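PDB 5IKY: oxalate biosynthetic component 1 from Burkholderia thailandensis, which produces oxalate in quorum sensing-dependent oxalogenesis as a bifunctional enzyme, combining alpha/beta serine hydrolase and lyase activities. Local coordinates for residues A[401-404]-A[405-408]; A[454-457]-A[458-461]. All blocks are in the same frame, centred on the assembly; numbering follows the deposited sequence.

Contact 1: A[401-404]-A[405-408]; sequences IDVP and TRKA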
loop_
_atom_site.group_PDB
_atom_site.type_symbol
_atom_site.label_atom_id
_atom_site.label_comp_id
_atom_site.label_asym_id
_atom_site.label_seq_id
_atom_site.Cartn_x
_atom_site.Cartn_y
_atom_site.Cartn_z
ATOM N N ILE A 401 31.458 15.708 -7.752
ATOM C CA ILE A 401 32.629 14.846 -7.768
ATOM C C ILE A 401 33.394 15.135 -9.051
ATOM O O ILE A 401 32.867 14.918 -10.142
ATOM C CB ILE A 401 32.251 13.353 -7.702
ATOM C CG1 ILE A 401 31.408 13.070 -6.459
ATOM C CG2 ILE A 401 33.498 12.481 -7.712
ATOM C CD1 ILE A 401 31.047 11.613 -6.287
ATOM N N ASP A 402 34.619 15.640 -8.931
ATOM C CA ASP A 402 35.375 16.032 -10.116
ATOM C C ASP A 402 35.579 14.832 -11.033
ATOM O O ASP A 402 35.683 13.696 -10.571
ATOM C CB ASP A 402 36.725 16.665 -9.744
ATOM C CG ASP A 402 37.660 15.699 -9.040
ATOM O OD1 ASP A 402 38.258 14.838 -9.719
ATOM O OD2 ASP A 402 37.819 15.816 -7.808
ATOM N N VAL A 403 35.608 15.102 -12.334
ATOM C CA VAL A 403 35.712 14.061 -13.354
ATOM C C VAL A 403 36.908 13.109 -13.165
ATOM O O VAL A 403 36.743 11.897 -13.316
ATOM C CB VAL A 403 35.772 14.693 -14.768
ATOM C CG1 VAL A 403 35.997 13.629 -15.827
ATOM C CG2 VAL A 403 34.494 15.473 -15.048
ATOM N N PRO A 404 38.106 13.636 -12.835
ATOM C CA PRO A 404 39.194 12.686 -12.562
ATOM C C PRO A 404 38.875 11.713 -11.427
ATOM O O PRO A 404 39.234 10.538 -11.509
ATOM C CB PRO A 404 40.365 13.596 -12.179
ATOM C CG PRO A 404 40.094 14.861 -12.898
ATOM C CD PRO A 404 38.602 15.027 -12.857
ATOM N N THR A 405 38.201 12.198 -10.388
ATOM C CA THR A 405 37.848 11.352 -9.256
ATOM C C THR A 405 36.746 10.363 -9.632
ATOM O O THR A 405 36.757 9.218 -9.180
ATOM C CB THR A 405 37.399 12.187 -8.041
ATOM O OG1 THR A 405 38.427 13.127 -7.704
ATOM C CG2 THR A 405 37.137 11.292 -6.838
ATOM N N ARG A 406 35.803 10.797 -10.466
ATOM C CA ARG A 406 34.742 9.903 -10.919
ATOM C C ARG A 406 35.318 8.752 -11.732
ATOM O O ARG A 406 34.944 7.594 -11.541
ATOM C CB ARG A 406 33.697 10.642 -11.756
ATOM C CG ARG A 406 32.600 9.703 -12.265
ATOM C CD ARG A 406 31.774 10.296 -13.394
ATOM N NE ARG A 406 32.601 10.818 -14.479
ATOM C CZ ARG A 406 33.216 10.065 -15.385
ATOM N NH1 ARG A 406 33.118 8.745 -15.337
ATOM N NH2 ARG A 406 33.940 10.633 -16.338
ATOM N N LYS A 407 36.228 9.082 -12.644
ATOM C CA LYS A 407 36.866 8.081 -13.485
ATOM C C LYS A 407 37.680 7.106 -12.642
ATOM O O LYS A 407 37.714 5.907 -12.923
ATOM C CB LYS A 407 37.753 8.751 -14.536
ATOM C CG LYS A 407 36.973 9.414 -15.660
ATOM C CD LYS A 407 37.887 10.167 -16.615
ATOM C CE LYS A 407 37.097 10.785 -17.761
ATOM N NZ LYS A 407 37.949 11.628 -18.647
ATOM N N ALA A 408 38.325 7.628 -11.605
ATOM C CA ALA A 408 39.071 6.795 -10.670
ATOM C C ALA A 408 38.133 5.831 -9.952
ATOM O O ALA A 408 38.359 4.621 -9.953
ATOM C CB ALA A 408 39.821 7.659 -9.668
#

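Contact 2: A[454-457]-A[458-461]; sequences GPFQ and ALLV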
loop_
_atom_site.group_PDB
_atom_site.type_symbol
_atom_site.label_atom_id
_atom_site.label_comp_id
_atom_site.label_asym_id
_atom_site.label_seq_id
_atom_site.Cartn_x
_atom_site.Cartn_y
_atom_site.Cartn_z
ATOM N N GLY A 454 23.827 4.684 -12.579
ATOM C CA GLY A 454 24.375 3.423 -13.055
ATOM C C GLY A 454 25.205 2.606 -12.080
ATOM O O GLY A 454 24.705 2.169 -11.044
ATOM N N PRO A 455 26.487 2.392 -12.417
ATOM C CA PRO A 455 27.424 1.526 -11.687
ATOM C C PRO A 455 27.724 1.986 -10.262
ATOM O O PRO A 455 27.976 1.153 -9.391
ATOM C CB PRO A 455 28.698 1.589 -12.541
ATOM C CG PRO A 455 28.242 2.041 -13.888
ATOM C CD PRO A 455 27.106 2.975 -13.618
ATOM N N PHE A 456 27.698 3.295 -10.033
ATOM C CA PHE A 456 28.074 3.858 -8.739
ATOM C C PHE A 456 27.065 3.539 -7.633
ATOM O O PHE A 456 27.308 3.836 -6.464
ATOM C CB PHE A 456 28.248 5.376 -8.858
ATOM C CG PHE A 456 29.275 5.790 -9.873
ATOM C CD1 PHE A 456 30.598 5.971 -9.505
ATOM C CD2 PHE A 456 28.919 5.990 -11.198
ATOM C CE1 PHE A 456 31.547 6.347 -10.439
ATOM C CE2 PHE A 456 29.864 6.365 -12.135
ATOM C CZ PHE A 456 31.179 6.542 -11.755
ATOM N N GLN A 457 25.938 2.932 -8.000
ATOM C CA GLN A 457 24.883 2.622 -7.035
ATOM C C GLN A 457 25.335 1.609 -5.987
ATOM O O GLN A 457 24.663 1.410 -4.976
ATOM C CB GLN A 457 23.627 2.113 -7.749
ATOM C CG GLN A 457 22.766 3.229 -8.316
ATOM C CD GLN A 457 21.365 2.782 -8.669
ATOM O OE1 GLN A 457 21.070 1.589 -8.702
ATOM N NE2 GLN A 457 20.490 3.746 -8.935
ATOM N N ALA A 458 26.479 0.979 -6.228
ATOM C CA ALA A 458 27.087 0.107 -5.237
ATOM C C ALA A 458 27.634 0.927 -4.071
ATOM O O ALA A 458 27.914 0.390 -3.001
ATOM C CB ALA A 458 28.191 -0.726 -5.868
ATOM N N LEU A 459 27.779 2.233 -4.287
ATOM C CA LEU A 459 28.300 3.137 -3.265
ATOM C C LEU A 459 27.183 3.873 -2.538
ATOM O O LEU A 459 27.424 4.571 -1.554
ATOM C CB LEU A 459 29.249 4.160 -3.890
ATOM C CG LEU A 459 30.372 3.634 -4.778
ATOM C CD1 LEU A 459 31.149 4.801 -5.355
ATOM C CD2 LEU A 459 31.285 2.713 -3.989
ATOM N N LEU A 460 25.962 3.705 -3.034
ATOM C CA LEU A 460 24.818 4.489 -2.587
ATOM C C LEU A 460 24.602 4.442 -1.076
ATOM O O LEU A 460 24.554 5.480 -0.418
ATOM C CB LEU A 460 23.561 4.011 -3.312
ATOM C CG LEU A 460 22.452 5.037 -3.541
ATOM C CD1 LEU A 460 23.028 6.408 -3.838
ATOM C CD2 LEU A 460 21.563 4.577 -4.687
ATOM N N VAL A 461 24.486 3.240 -0.525
ATOM C CA VAL A 461 24.228 3.089 0.903
ATOM C C VAL A 461 25.417 3.535 1.757
ATOM O O VAL A 461 25.252 4.326 2.685
ATOM C CB VAL A 461 23.875 1.634 1.254
ATOM C CG1 VAL A 461 23.773 1.462 2.757
ATOM C CG2 VAL A 461 22.574 1.235 0.581
#

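Contact 1: A[401-404]-A[405-408]
Thr405 meets Asp402 twice over, through its backbone N-H and through its hydroxyl. The hydrogen bond from the amide is short, Thr405 N to Asp402 OD1 measuring 2.7 Å, and the N-H comes in from above the carboxylate, 37° out of its plane. The hydroxyl sits before both oxygens, with Thr405 OG1 2.6 Å from Asp402 OD1 and 2.8 Å from Asp402 OD2, so its single proton could go to either. Asp402 reaches this position because its CG stands between the backbone N and the carbonyl carbon (chi1 64°), which folds the carboxylate back over the opening turn. Here Asp402 is the N-cap of helix 403-415, the first of two helices in the long connection between strands 375-380 and 446-451 of the parallel sheet, probably part of the TIM-barrel-like lyase unit. A negative carboxylate at this end would probably also suit the helix dipole.

On the inner flank, Thr405 CB packs 3.9 Å from Ile401 CG2. Val403 works on another side of the turn: its CG1 lies 3.6 Å from Lys407 CE, alongside the extended lysine chain, and 3.7 Å from Arg406 NH2. Val403 O lies over one face of that guanidinium, while its NE forms a salt bridge to Asp384. Pro404, exposed to solvent, fills the second position of the helix, and its O accepts the N-H of Ala408 at 3.1 Å.

Contact 2: A[454-457]-A[458-461]
Phe456 and Leu459 form the tight part of this turn, joined first through the backbone. Leu459 N donates to Phe456 O over 2.7 Å, reaching the oxygen from 45° above the carbonyl plane at a C=O...N angle of 130°. This bent, three-residue reach belongs to the 3-10 geometry of the segment. The same tight turn brings Leu459 CB to 3.2 Å from Phe456 O. Farther out, Leu459 CD1 comes to the edge of the phenyl ring, near the ring plane, at 4.3 Å from Phe456 CD1; Arg406 of helix 403-415 also touches the ring. Both side chains reach Ile409 of that helix, and Leu459 extends on to Val425 of helix 418-442, a buried, largely apolar seam between the helices.

The next pair is slacker. Leu460 N to Gln457 O is a weak bond of 3.3 Å, and the two side chains run side by side, with Gln457 CG 4.1 Å from Leu460 CD2. Its chain extended beyond CG (chi2 -164°), Gln457 carries NE2 to a weak bond with Leu452 O. The outer side holds Pro455, exposed, and Ala458, whose CB approaches Pro455 O only to 4.0 Å.

This turn leads from strand 446-451 into helix 460-466, and Gly454 pairs by backbone with Asp478, next to the magnesium ligand Glu477. The Gln457 side chain remains about 13 Å from the ion. With one short but bent backbone bond and otherwise apolar or weak contacts, the turn probably depends on its buried surroundings as much as on its own bonding.

Overall arrangement
Contact 1 is a surface contact and contact 2 a buried one, although their centres lie only 14 Å apart. Each lies at the approach to a helix: 401-408 holds the N-cap and first turn of helix 403-415, while the segments of contact 2 lead into helix 460-466, on the far side of strand 446-451 in sequence. Their chemistry follows their place. The outer start is capped by a carboxylate and carries charged chains, whereas the inner one uses a 3-10 turn and aliphatic and aromatic groups. They meet directly where Arg406 CG packs 3.5 Å from Phe456 CZ, so the aliphatic part of the arginine joins the polar, more exposed turn to the apolar interior.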